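Local atomic coordinates of profilin-2 (Mus musculus, PDB entry 2V8F), a protein that binds proline-rich sequences, such as those of the FH1 domain of the formin mDia1, and probably binds actin in controlling the cytoskeleton. Residues V8-C13 against Y129-Y134; A21-C26 against V46-I51; V109-M114 against K133-S138. All coordinates share one frame; numbering follows the deposited sequence. Where two conformers were deposited one is given.

Contact 1. Residues V8-C13 against Y129-Y134; sequences VDNLMC and YSMAKY
Leu11 and Asn10 meet Met131 in a small, mainly apolar helix-to-helix contact, in which a methionine bridges from the C-terminal helix of the profilin fold to the N-terminal one. The helices stand well apart at this level: the nearest CA atoms, those of Leu11 and Met131, are separated by 8.4 Å, and side chains alone span the interval. No hydrogen bond crosses it. The inner part of the contact is aliphatic, with the CD2 methyl of Leu11 lying 4.2 Å from CB of Met131, close to the root of the longer chain. Beyond that point Met131 does not run straight. CG extends away from the backbone nitrogen (chi1 180°), and two successive bends of the same sense, chi2 66° and chi3 79°, curl the thioether so that its terminal methyl comes back close to Leu11 CD2 as well as to the amide of Asn10. In this conformer CE of Met131 sits 3.3 Å from OD1 of Asn10. The touch is thus between a carbonyl oxygen and a methyl group next to sulfur, and it should be regarded as provisional, since Met131 is modelled in two conformers and this describes one of them. The contact grades from buried to exposed: Leu11 and Met131 are enclosed, whereas Asn10 lies at the surface and packs on an apolar side chain of the bound peptide. Beneath both helices runs strand 109-114, whose Val111 touches Leu11 and Met131 alike, while Tyr7 of helix 5-12 adds a further side chain against Met131.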
ATOM      1  N   VAL A   8      -4.855  -2.070   5.000  1.00 11.52           N
ATOM      2  CA  VAL A   8      -3.479  -2.491   4.723  1.00 10.93           C
ATOM      3  C   VAL A   8      -2.697  -1.367   4.090  1.00 11.76           C
ATOM      4  O   VAL A   8      -1.543  -1.132   4.499  1.00 12.26           O
ATOM      5  CB  VAL A   8      -3.497  -3.776   3.870  1.00 11.36           C
ATOM      6  CG1 VAL A   8      -2.109  -4.221   3.439  1.00 14.02           C
ATOM      7  CG2 VAL A   8      -4.115  -4.975   4.575  1.00 13.96           C
ATOM      8  N   ASP A   9      -3.292  -0.721   3.098  1.00 12.28           N
ATOM      9  CA  ASP A   9      -2.609   0.413   2.437  1.00 13.71           C
ATOM     10  C   ASP A   9      -2.155   1.456   3.458  1.00 13.62           C
ATOM     11  O   ASP A   9      -1.057   1.980   3.405  1.00 14.21           O
ATOM     12  CB  ASP A   9      -3.561   1.024   1.429  1.00 15.73           C
ATOM     13  CG  ASP A   9      -3.850   0.258   0.190  1.00 16.74           C
ATOM     14  OD1 ASP A   9      -3.171  -0.763  -0.003  1.00 15.78           O
ATOM     15  OD2 ASP A   9      -4.753   0.619  -0.621  1.00 19.22           O
ATOM     16  N   ASN A  10      -3.052   1.801   4.364  1.00 14.16           N
ATOM     17  CA  ASN A  10      -2.801   2.830   5.356  1.00 15.06           C
ATOM     18  C   ASN A  10      -1.631   2.408   6.234  1.00 14.34           C
ATOM     19  O   ASN A  10      -0.720   3.175   6.510  1.00 16.32           O
ATOM     20  CB  ASN A  10      -4.108   3.066   6.113  1.00 18.59           C
ATOM     21  CG  ASN A  10      -3.880   4.009   7.262  1.00 24.21           C
ATOM     22  OD1 ASN A  10      -3.259   3.702   8.289  1.00 23.01           O
ATOM     23  ND2 ASN A  10      -4.388   5.212   7.074  1.00 27.51           N
ATOM     24  N   LEU A  11      -1.632   1.142   6.636  1.00 12.64           N
ATOM     25  CA  LEU A  11      -0.571   0.661   7.540  1.00 13.31           C
ATOM     26  C   LEU A  11       0.776   0.613   6.843  1.00 14.10           C
ATOM     27  O   LEU A  11       1.816   0.639   7.496  1.00 18.13           O
ATOM     28  CB  LEU A  11      -0.952  -0.720   8.052  1.00 13.14           C
ATOM     29  CG  LEU A  11      -2.126  -0.768   9.046  1.00 13.87           C
ATOM     30  CD1 LEU A  11      -2.702  -2.168   9.159  1.00 15.82           C
ATOM     31  CD2 LEU A  11      -1.725  -0.211  10.394  1.00 16.44           C
ATOM     32  N   MET A  12       0.771   0.472   5.526  1.00 13.02           N
ATOM     33  CA  MET A  12       1.985   0.425   4.721  1.00 13.01           C
ATOM     34  C   MET A  12       2.467   1.800   4.250  1.00 13.20           C
ATOM     35  O   MET A  12       3.552   1.885   3.692  1.00 15.13           O
ATOM     36  CB  MET A  12       1.763  -0.442   3.488  1.00 12.84           C
ATOM     37  CG  MET A  12       1.554  -1.904   3.821  1.00 12.30           C
ATOM     38  SD  MET A  12       3.035  -2.724   4.400  1.00 13.50           S
ATOM     39  CE  MET A  12       3.869  -2.917   2.809  1.00 15.47           C
ATOM     40  N   CYS A  13       1.663   2.837   4.403  1.00 15.26           N
ATOM     41  CA  CYS A  13       1.999   4.052   3.664  1.00 17.95           C
ATOM     42  C   CYS A  13       3.279   4.723   4.121  1.00 21.48           C
ATOM     43  O   CYS A  13       3.853   5.429   3.284  1.00 23.92           O
ATOM     44  CB  CYS A  13       0.819   5.017   3.849  0.51 20.01           C
ATOM     45  SG  CYS A  13       1.045   6.469   2.800  0.51 23.91           S
ATOM     46  N   TYR A 129      -1.597  -0.037  17.827  1.00 14.29           N
ATOM     47  CA  TYR A 129      -2.448   0.533  18.862  1.00 15.00           C
ATOM     48  C   TYR A 129      -3.456   1.489  18.248  1.00 14.38           C
ATOM     49  O   TYR A 129      -4.628   1.444  18.590  1.00 14.97           O
ATOM     50  CB  TYR A 129      -1.593   1.231  19.939  1.00 16.89           C
ATOM     51  CG  TYR A 129      -2.455   2.107  20.827  1.00 20.23           C
ATOM     52  CD1 TYR A 129      -3.149   1.532  21.892  1.00 20.53           C
ATOM     53  CD2 TYR A 129      -2.587   3.481  20.632  1.00 23.14           C
ATOM     54  CE1 TYR A 129      -3.951   2.292  22.723  1.00 24.94           C
ATOM     55  CE2 TYR A 129      -3.388   4.227  21.430  1.00 25.20           C
ATOM     56  CZ  TYR A 129      -4.060   3.626  22.473  1.00 26.47           C
ATOM     57  OH  TYR A 129      -4.846   4.427  23.271  1.00 31.02           O
ATOM     58  N   SER A 130      -2.972   2.474  17.490  1.00 13.75           N
ATOM     59  CA  SER A 130      -3.856   3.541  17.022  1.00 15.86           C
ATOM     60  C   SER A 130      -4.895   2.993  16.065  1.00 13.73           C
ATOM     61  O   SER A 130      -6.052   3.407  16.147  1.00 14.84           O
ATOM     62  CB  SER A 130      -3.002   4.613  16.330  1.00 19.05           C
ATOM     63  OG  SER A 130      -2.192   5.260  17.291  1.00 23.49           O
ATOM     64  N   MET A 131      -4.502   2.044  15.219  1.00 14.23           N
ATOM     65  CA  MET A 131      -5.490   1.534  14.293  1.00 13.27           C
ATOM     66  C   MET A 131      -6.508   0.641  15.004  1.00 12.50           C
ATOM     67  O   MET A 131      -7.687   0.696  14.673  1.00 12.91           O
ATOM     68  CB  MET A 131      -4.774   0.748  13.179  0.73 14.44           C
ATOM     69  CG  MET A 131      -5.751   0.169  12.161  0.73 15.85           C
ATOM     70  SD  MET A 131      -6.598   1.432  11.220  0.73 16.86           S
ATOM     71  CE  MET A 131      -5.374   1.915  10.006  0.73 18.53           C
ATOM     72  N   ALA A 132      -6.024  -0.130  15.987  1.00 13.09           N
ATOM     73  CA  ALA A 132      -6.976  -0.955  16.725  1.00 13.41           C
ATOM     74  C   ALA A 132      -7.963  -0.121  17.528  1.00 11.87           C
ATOM     75  O   ALA A 132      -9.150  -0.452  17.612  1.00 13.68           O
ATOM     76  CB  ALA A 132      -6.268  -1.968  17.608  1.00 13.82           C
ATOM     77  N   LYS A 133      -7.473   0.982  18.059  1.00 13.96           N
ATOM     78  CA  LYS A 133      -8.365   1.914  18.776  1.00 14.47           C
ATOM     79  C   LYS A 133      -9.400   2.552  17.853  1.00 14.42           C
ATOM     80  O   LYS A 133     -10.581   2.643  18.194  1.00 15.12           O
ATOM     81  CB  LYS A 133      -7.525   3.002  19.428  0.60 15.31           C
ATOM     82  CG  LYS A 133      -8.347   4.065  20.146  0.60 15.88           C
ATOM     83  CD  LYS A 133      -9.315   3.482  21.134  0.60 19.56           C
ATOM     84  CE  LYS A 133     -10.303   4.410  21.806  0.60 25.83           C
ATOM     85  NZ  LYS A 133     -11.347   3.551  22.475  0.60 28.42           N
ATOM     86  N   TYR A 134      -8.971   3.033  16.686  1.00 14.76           N
ATOM     87  CA  TYR A 134      -9.866   3.566  15.657  1.00 14.88           C
ATOM     88  C   TYR A 134     -10.962   2.558  15.339  1.00 14.87           C
ATOM     89  O   TYR A 134     -12.173   2.811  15.309  1.00 15.34           O
ATOM     90  CB  TYR A 134      -9.051   3.937  14.423  0.56 14.32           C
ATOM     91  CG  TYR A 134      -9.745   4.610  13.263  0.56 14.58           C
ATOM     92  CD1 TYR A 134      -9.740   6.001  13.167  0.56 16.94           C
ATOM     93  CD2 TYR A 134     -10.392   3.939  12.234  0.56 18.06           C
ATOM     94  CE1 TYR A 134     -10.350   6.677  12.127  0.56 18.88           C
ATOM     95  CE2 TYR A 134     -11.009   4.621  11.192  0.56 18.60           C
ATOM     96  CZ  TYR A 134     -10.996   5.992  11.126  0.56 19.52           C
ATOM     97  OH  TYR A 134     -11.590   6.703  10.110  0.56 21.72           O
TER

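Contact 2. Residues A21-C26 against V46-I51; sequences AIVGYC and VEIDMI
The end of strand 19-24 and the turn that follows it pass close to helix 45-52, with the CA atoms of Tyr25 and Ile48 only 6.3 Å apart. Ile48 carries the helix side of the contact, and its two branches divide the work. The longer one reaches the strand: CD1 presses against CG1 of Val23 at 3.4 Å, tighter than usual for two carbons, and also approaches the carbonyl oxygen of Gly24, the separation between Ile48 CD1 and Gly24 O being 3.6 Å. The shorter branch serves the turn, Ile48 CG2 resting 3.7 Å from CB of Tyr25. On the strand, Val23 offers the methyl that extends away from its own backbone nitrogen (chi1 179°). Tyr25 contributes little more than its root, because its ring leads away from the helix; SG of Cys26 lies over the centre of one ring face, and the phenol OH is hydrogen-bonded to Ala106 O and Arg105 NH1. Lys29 and Ile43 add further cover around Ile48. Such packing of a short helix against one face of the central antiparallel sheet, while Ile22 points its side chain among residues of the other face, is characteristic of the profilin fold, a sheet sandwiched between two helical layers.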
ATOM      1  N   ALA A  21      -1.760  -6.595   7.912  1.00  9.79           N
ATOM      2  CA  ALA A  21      -2.948  -7.400   7.740  1.00  9.71           C
ATOM      3  C   ALA A  21      -4.052  -7.010   8.721  1.00  9.14           C
ATOM      4  O   ALA A  21      -3.776  -6.527   9.813  1.00  9.71           O
ATOM      5  CB  ALA A  21      -2.661  -8.887   7.904  1.00 10.36           C
ATOM      6  N   ILE A  22      -5.274  -7.247   8.293  1.00  8.79           N
ATOM      7  CA  ILE A  22      -6.465  -7.227   9.108  1.00  8.60           C
ATOM      8  C   ILE A  22      -6.994  -8.634   9.186  1.00  8.16           C
ATOM      9  O   ILE A  22      -7.225  -9.278   8.163  1.00  8.76           O
ATOM     10  CB  ILE A  22      -7.520  -6.278   8.541  1.00  8.92           C
ATOM     11  CG1 ILE A  22      -7.018  -4.848   8.404  1.00 12.72           C
ATOM     12  CG2 ILE A  22      -8.796  -6.307   9.381  1.00 10.36           C
ATOM     13  CD1 ILE A  22      -6.627  -4.184   9.718  1.00 12.92           C
ATOM     14  N   VAL A  23      -7.187  -9.147  10.401  1.00  8.15           N
ATOM     15  CA  VAL A  23      -7.486 -10.548  10.647  1.00  7.64           C
ATOM     16  C   VAL A  23      -8.637 -10.664  11.639  1.00  8.37           C
ATOM     17  O   VAL A  23      -8.500 -10.183  12.771  1.00  9.72           O
ATOM     18  CB  VAL A  23      -6.218 -11.282  11.135  1.00  8.10           C
ATOM     19  CG1 VAL A  23      -6.520 -12.747  11.414  1.00 10.23           C
ATOM     20  CG2 VAL A  23      -5.051 -11.105  10.198  1.00  9.73           C
ATOM     21  N   GLY A  24      -9.755 -11.298  11.280  1.00  8.83           N
ATOM     22  CA  GLY A  24     -10.802 -11.515  12.228  1.00  8.52           C
ATOM     23  C   GLY A  24     -10.341 -12.531  13.290  1.00  8.34           C
ATOM     24  O   GLY A  24      -9.597 -13.444  12.984  1.00  9.76           O
ATOM     25  N   TYR A  25     -10.902 -12.365  14.501  1.00  8.73           N
ATOM     26  CA  TYR A  25     -10.562 -13.351  15.525  1.00  9.63           C
ATOM     27  C   TYR A  25     -11.793 -13.946  16.215  1.00  9.97           C
ATOM     28  O   TYR A  25     -11.623 -14.713  17.174  1.00 10.60           O
ATOM     29  CB  TYR A  25      -9.654 -12.814  16.571  1.00 10.59           C
ATOM     30  CG  TYR A  25     -10.117 -11.775  17.524  1.00  9.25           C
ATOM     31  CD1 TYR A  25     -10.138 -10.433  17.197  1.00  9.97           C
ATOM     32  CD2 TYR A  25     -10.504 -12.118  18.818  1.00 10.61           C
ATOM     33  CE1 TYR A  25     -10.550  -9.485  18.111  1.00  9.90           C
ATOM     34  CE2 TYR A  25     -10.895 -11.141  19.697  1.00 10.24           C
ATOM     35  CZ  TYR A  25     -10.946  -9.807  19.363  1.00  9.75           C
ATOM     36  OH  TYR A  25     -11.328  -8.862  20.306  1.00 10.99           O
ATOM     37  N   CYS A  26     -12.983 -13.606  15.749  1.00  8.41           N
ATOM     38  CA  CYS A  26     -14.232 -14.048  16.368  1.00  9.45           C
ATOM     39  C   CYS A  26     -14.895 -15.134  15.521  1.00  8.91           C
ATOM     40  O   CYS A  26     -14.394 -16.272  15.475  1.00 11.99           O
ATOM     41  CB  CYS A  26     -15.111 -12.858  16.717  1.00 10.87           C
ATOM     42  SG  CYS A  26     -14.402 -11.713  17.900  1.00 12.02           S
ATOM     43  N   VAL A  46      -5.893 -21.587  13.740  1.00 15.65           N
ATOM     44  CA  VAL A  46      -5.243 -22.025  14.969  1.00 15.77           C
ATOM     45  C   VAL A  46      -4.159 -21.039  15.401  1.00 15.09           C
ATOM     46  O   VAL A  46      -3.988 -20.834  16.616  1.00 14.48           O
ATOM     47  CB  VAL A  46      -4.684 -23.439  14.726  0.54 18.48           C
ATOM     48  CG1 VAL A  46      -3.902 -23.922  15.944  0.54 17.81           C
ATOM     49  CG2 VAL A  46      -5.794 -24.418  14.403  0.54 22.53           C
ATOM     50  N   GLU A  47      -3.473 -20.389  14.466  1.00 13.93           N
ATOM     51  CA  GLU A  47      -2.560 -19.350  14.886  1.00 12.69           C
ATOM     52  C   GLU A  47      -3.240 -18.147  15.498  1.00 11.93           C
ATOM     53  O   GLU A  47      -2.740 -17.572  16.462  1.00 13.35           O
ATOM     54  CB  GLU A  47      -1.687 -18.884  13.708  1.00 12.92           C
ATOM     55  CG  GLU A  47      -0.708 -19.925  13.259  1.00 14.75           C
ATOM     56  CD  GLU A  47       0.039 -19.586  11.993  1.00 13.40           C
ATOM     57  OE1 GLU A  47      -0.497 -18.742  11.228  1.00 13.62           O
ATOM     58  OE2 GLU A  47       1.137 -20.146  11.713  1.00 15.27           O
ATOM     59  N   ILE A  48      -4.395 -17.763  14.972  1.00 11.29           N
ATOM     60  CA  ILE A  48      -5.201 -16.719  15.590  1.00 10.93           C
ATOM     61  C   ILE A  48      -5.629 -17.088  17.013  1.00 11.96           C
ATOM     62  O   ILE A  48      -5.527 -16.270  17.945  1.00 12.23           O
ATOM     63  CB  ILE A  48      -6.425 -16.394  14.707  1.00 11.06           C
ATOM     64  CG1 ILE A  48      -6.000 -15.847  13.327  1.00 10.94           C
ATOM     65  CG2 ILE A  48      -7.353 -15.415  15.383  1.00 11.89           C
ATOM     66  CD1 ILE A  48      -7.078 -15.967  12.277  1.00 11.49           C
ATOM     67  N   ASP A  49      -6.109 -18.321  17.215  1.00 12.49           N
ATOM     68  CA  ASP A  49      -6.511 -18.789  18.534  1.00 13.98           C
ATOM     69  C   ASP A  49      -5.335 -18.632  19.503  1.00 14.86           C
ATOM     70  O   ASP A  49      -5.549 -18.293  20.670  1.00 14.81           O
ATOM     71  CB  ASP A  49      -6.901 -20.241  18.481  1.00 16.76           C
ATOM     72  CG  ASP A  49      -8.245 -20.576  17.931  1.00 19.86           C
ATOM     73  OD1 ASP A  49      -9.086 -19.662  17.968  1.00 21.02           O
ATOM     74  OD2 ASP A  49      -8.439 -21.756  17.490  1.00 23.94           O
ATOM     75  N   MET A  50      -4.106 -18.910  19.060  1.00 14.27           N
ATOM     76  CA  MET A  50      -2.952 -18.788  19.969  1.00 14.92           C
ATOM     77  C   MET A  50      -2.752 -17.328  20.372  1.00 14.09           C
ATOM     78  O   MET A  50      -2.459 -17.024  21.519  1.00 15.15           O
ATOM     79  CB  MET A  50      -1.740 -19.393  19.318  1.00 18.00           C
ATOM     80  CG  MET A  50      -0.476 -19.333  20.144  1.00 19.30           C
ATOM     81  SD  MET A  50      -0.640 -20.221  21.707  1.00 23.28           S
ATOM     82  CE  MET A  50      -0.952 -21.887  21.077  1.00 25.26           C
ATOM     83  N   ILE A  51      -2.882 -16.425  19.411  1.00 12.53           N
ATOM     84  CA  ILE A  51      -2.729 -15.002  19.708  1.00 13.69           C
ATOM     85  C   ILE A  51      -3.798 -14.529  20.693  1.00 12.80           C
ATOM     86  O   ILE A  51      -3.458 -13.755  21.595  1.00 13.05           O
ATOM     87  CB  ILE A  51      -2.778 -14.189  18.383  1.00 14.22           C
ATOM     88  CG1 ILE A  51      -1.575 -14.496  17.468  1.00 17.49           C
ATOM     89  CG2 ILE A  51      -2.951 -12.705  18.645  1.00 15.73           C
ATOM     90  CD1 ILE A  51      -0.337 -13.703  17.807  1.00 19.31           C
TER

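Contact 3. Residues V109-M114 against K133-S138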
ATOM      1  N   VAL A 109     -11.556  -7.665  15.165  1.00 10.22           N
ATOM      2  CA  VAL A 109     -10.405  -7.844  14.314  1.00  8.84           C
ATOM      3  C   VAL A 109      -9.094  -7.553  15.066  1.00  8.17           C
ATOM      4  O   VAL A 109      -9.075  -6.789  16.020  1.00 10.07           O
ATOM      5  CB  VAL A 109     -10.441  -7.002  13.012  1.00 10.82           C
ATOM      6  CG1 VAL A 109     -11.636  -7.330  12.151  1.00 16.11           C
ATOM      7  CG2 VAL A 109     -10.408  -5.505  13.280  1.00 12.29           C
ATOM      8  N   LEU A 110      -8.032  -8.115  14.541  1.00  8.43           N
ATOM      9  CA  LEU A 110      -6.670  -7.889  14.860  1.00  8.57           C
ATOM     10  C   LEU A 110      -5.976  -7.129  13.729  1.00  8.99           C
ATOM     11  O   LEU A 110      -6.247  -7.395  12.554  1.00 10.20           O
ATOM     12  CB  LEU A 110      -5.881  -9.199  14.993  1.00  9.47           C
ATOM     13  CG  LEU A 110      -6.432 -10.143  16.047  1.00  9.53           C
ATOM     14  CD1 LEU A 110      -5.739 -11.505  15.959  1.00 11.58           C
ATOM     15  CD2 LEU A 110      -6.313  -9.586  17.474  1.00 12.99           C
ATOM     16  N   VAL A 111      -5.137  -6.188  14.116  1.00  8.80           N
ATOM     17  CA  VAL A 111      -4.284  -5.447  13.240  1.00  9.38           C
ATOM     18  C   VAL A 111      -2.871  -5.977  13.376  1.00 10.14           C
ATOM     19  O   VAL A 111      -2.353  -5.968  14.499  1.00 13.00           O
ATOM     20  CB  VAL A 111      -4.312  -3.960  13.586  1.00 11.05           C
ATOM     21  CG1 VAL A 111      -3.332  -3.193  12.700  1.00 13.92           C
ATOM     22  CG2 VAL A 111      -5.741  -3.436  13.516  1.00 13.05           C
ATOM     23  N   PHE A 112      -2.250  -6.442  12.301  1.00 10.35           N
ATOM     24  CA  PHE A 112      -0.875  -6.895  12.283  1.00  9.58           C
ATOM     25  C   PHE A 112      -0.022  -5.963  11.416  1.00 11.33           C
ATOM     26  O   PHE A 112      -0.426  -5.631  10.313  1.00 11.48           O
ATOM     27  CB  PHE A 112      -0.785  -8.318  11.700  1.00  9.68           C
ATOM     28  CG  PHE A 112      -1.289  -9.449  12.521  1.00  9.65           C
ATOM     29  CD1 PHE A 112      -2.637  -9.783  12.558  1.00 10.25           C
ATOM     30  CD2 PHE A 112      -0.415 -10.202  13.272  1.00 10.92           C
ATOM     31  CE1 PHE A 112      -3.033 -10.857  13.333  1.00  9.59           C
ATOM     32  CE2 PHE A 112      -0.807 -11.269  14.036  1.00 11.43           C
ATOM     33  CZ  PHE A 112      -2.167 -11.571  14.093  1.00 10.48           C
ATOM     34  N   VAL A 113       1.156  -5.626  11.939  1.00 10.58           N
ATOM     35  CA  VAL A 113       2.173  -4.947  11.143  1.00 11.13           C
ATOM     36  C   VAL A 113       3.497  -5.651  11.362  1.00 12.99           C
ATOM     37  O   VAL A 113       3.822  -6.063  12.468  1.00 13.47           O
ATOM     38  CB  VAL A 113       2.243  -3.428  11.452  1.00 14.13           C
ATOM     39  CG1 VAL A 113       0.949  -2.702  11.099  1.00 15.80           C
ATOM     40  CG2 VAL A 113       2.594  -3.225  12.908  1.00 15.60           C
ATOM     41  N   MET A 114       4.319  -5.735  10.327  1.00 12.04           N
ATOM     42  CA  MET A 114       5.691  -6.175  10.376  1.00 11.98           C
ATOM     43  C   MET A 114       6.616  -5.083   9.870  1.00 14.63           C
ATOM     44  O   MET A 114       6.427  -4.582   8.775  1.00 15.26           O
ATOM     45  CB  MET A 114       5.873  -7.455   9.542  1.00 13.70           C
ATOM     46  CG  MET A 114       7.299  -7.980   9.645  1.00 15.67           C
ATOM     47  SD  MET A 114       7.617  -9.360   8.555  1.00 18.26           S
ATOM     48  CE  MET A 114       6.477 -10.605   9.104  1.00 21.37           C
ATOM     49  N   LYS A 133      -7.473   0.982  18.059  1.00 13.96           N
ATOM     50  CA  LYS A 133      -8.365   1.914  18.776  1.00 14.47           C
ATOM     51  C   LYS A 133      -9.400   2.552  17.853  1.00 14.42           C
ATOM     52  O   LYS A 133     -10.581   2.643  18.194  1.00 15.12           O
ATOM     53  CB  LYS A 133      -7.525   3.002  19.428  0.60 15.31           C
ATOM     54  CG  LYS A 133      -8.347   4.065  20.146  0.60 15.88           C
ATOM     55  CD  LYS A 133      -9.315   3.482  21.134  0.60 19.56           C
ATOM     56  CE  LYS A 133     -10.303   4.410  21.806  0.60 25.83           C
ATOM     57  NZ  LYS A 133     -11.347   3.551  22.475  0.60 28.42           N
ATOM     58  N   TYR A 134      -8.971   3.033  16.686  1.00 14.76           N
ATOM     59  CA  TYR A 134      -9.866   3.566  15.657  1.00 14.88           C
ATOM     60  C   TYR A 134     -10.962   2.558  15.339  1.00 14.87           C
ATOM     61  O   TYR A 134     -12.173   2.811  15.309  1.00 15.34           O
ATOM     62  CB  TYR A 134      -9.051   3.937  14.423  0.56 14.32           C
ATOM     63  CG  TYR A 134      -9.745   4.610  13.263  0.56 14.58           C
ATOM     64  CD1 TYR A 134      -9.740   6.001  13.167  0.56 16.94           C
ATOM     65  CD2 TYR A 134     -10.392   3.939  12.234  0.56 18.06           C
ATOM     66  CE1 TYR A 134     -10.350   6.677  12.127  0.56 18.88           C
ATOM     67  CE2 TYR A 134     -11.009   4.621  11.192  0.56 18.60           C
ATOM     68  CZ  TYR A 134     -10.996   5.992  11.126  0.56 19.52           C
ATOM     69  OH  TYR A 134     -11.590   6.703  10.110  0.56 21.72           O
ATOM     70  N   LEU A 135     -10.560   1.321  15.113  1.00 13.10           N
ATOM     71  CA  LEU A 135     -11.519   0.290  14.741  1.00 13.74           C
ATOM     72  C   LEU A 135     -12.457  -0.053  15.892  1.00 13.39           C
ATOM     73  O   LEU A 135     -13.651  -0.189  15.654  1.00 14.45           O
ATOM     74  CB  LEU A 135     -10.789  -0.941  14.203  1.00 14.96           C
ATOM     75  CG  LEU A 135     -10.226  -0.726  12.793  1.00 16.22           C
ATOM     76  CD1 LEU A 135      -9.250  -1.851  12.537  1.00 16.83           C
ATOM     77  CD2 LEU A 135     -11.287  -0.703  11.707  1.00 18.98           C
ATOM     78  N   ARG A 136     -11.924  -0.154  17.109  1.00 12.69           N
ATOM     79  CA  ARG A 136     -12.806  -0.410  18.250  1.00 14.74           C
ATOM     80  C   ARG A 136     -13.899   0.638  18.300  1.00 13.68           C
ATOM     81  O   ARG A 136     -15.081   0.367  18.539  1.00 15.09           O
ATOM     82  CB  ARG A 136     -12.071  -0.416  19.591  0.60 17.38           C
ATOM     83  CG  ARG A 136     -11.308  -1.662  19.927  0.60 17.27           C
ATOM     84  CD  ARG A 136     -10.909  -1.959  21.358  0.60 16.83           C
ATOM     85  NE  ARG A 136      -9.995  -0.965  21.880  0.60 20.87           N
ATOM     86  CZ  ARG A 136      -8.700  -0.852  21.619  0.60 20.53           C
ATOM     87  NH1 ARG A 136      -8.083  -1.685  20.805  0.60 21.15           N
ATOM     88  NH2 ARG A 136      -8.053   0.149  22.219  0.60 21.60           N
ATOM     89  N   ASP A 137     -13.533   1.913  18.161  1.00 14.07           N
ATOM     90  CA  ASP A 137     -14.483   2.996  18.331  1.00 15.04           C
ATOM     91  C   ASP A 137     -15.494   3.022  17.212  1.00 17.71           C
ATOM     92  O   ASP A 137     -16.584   3.592  17.350  1.00 18.98           O
ATOM     93  CB  ASP A 137     -13.680   4.288  18.444  1.00 17.59           C
ATOM     94  CG  ASP A 137     -12.936   4.417  19.758  1.00 20.27           C
ATOM     95  OD1 ASP A 137     -13.096   3.627  20.696  1.00 23.01           O
ATOM     96  OD2 ASP A 137     -12.154   5.388  19.950  1.00 24.16           O
ATOM     97  N   SER A 138     -15.234   2.390  16.079  1.00 15.90           N
ATOM     98  CA  SER A 138     -16.160   2.339  14.974  1.00 17.38           C
ATOM     99  C   SER A 138     -17.040   1.098  15.053  1.00 16.91           C
ATOM    100  O   SER A 138     -17.779   0.898  14.087  1.00 23.21           O
ATOM    101  CB  SER A 138     -15.344   2.358  13.669  0.57 22.45           C
ATOM    102  OG  SER A 138     -14.194   3.194  13.755  0.57 25.87           O
TER
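Leu135 sends its side chain from helix 121-137 down to the face of strand 109-114 that the terminal helices cover, where Val109 and Val111 receive it. Its CB points to the strand but, like CG, ends short of the valines and acts as a stem. The first torsion sets CG beside the backbone nitrogen and away from the carbonyl carbon (chi1 -74°), and the second, chi2 166°, extends CD1 onto the valines. This methyl lies 3.9 Å from CG2 of Val109 and 4.0 Å from CG2 of Val111, and so sits between methyls of two residues spaced two apart, which therefore lie on the same face. Val109 crosses Leu135 at about a right angle, Val111 more obliquely. The distances are those of relaxed van der Waals contact, and nothing polar joins the two segments. Leu135 is also in touch with Tyr7 and with an apolar side chain of the bound peptide, while the OH of neighbouring Tyr134 is hydrogen-bonded to the peptide backbone. Strand 109-114 lies between strands 19-24 and 100-105; Ile22 of the former packs on both valines, and Leu11 of helix 5-12 covers Val113.

Contacts 2 and 3 join a helix to the sheet through aliphatic groups, whereas contact 1 joins the two terminal helices and adds a thioether methyl against an asparagine amide; no hydrogen bond crosses any of the three. Contacts 1 and 3 share helix 121-137 and have centres about 7 Å apart, and Val111 takes side chains from both. Contact 2 lies against the opposite face, yet is tied to contact 3 through neighbouring strands, Val23 O lying 2.8 Å from Leu110 N in a probable hydrogen bond. Contact 3 is wholly buried. Contact 1 runs out to an exposed asparagine beside the peptide, and contact 2 to a partly exposed tyrosine, with one carbon pair, Val23 CG1 to Ile48 CD1, closer than usual van der Waals contact.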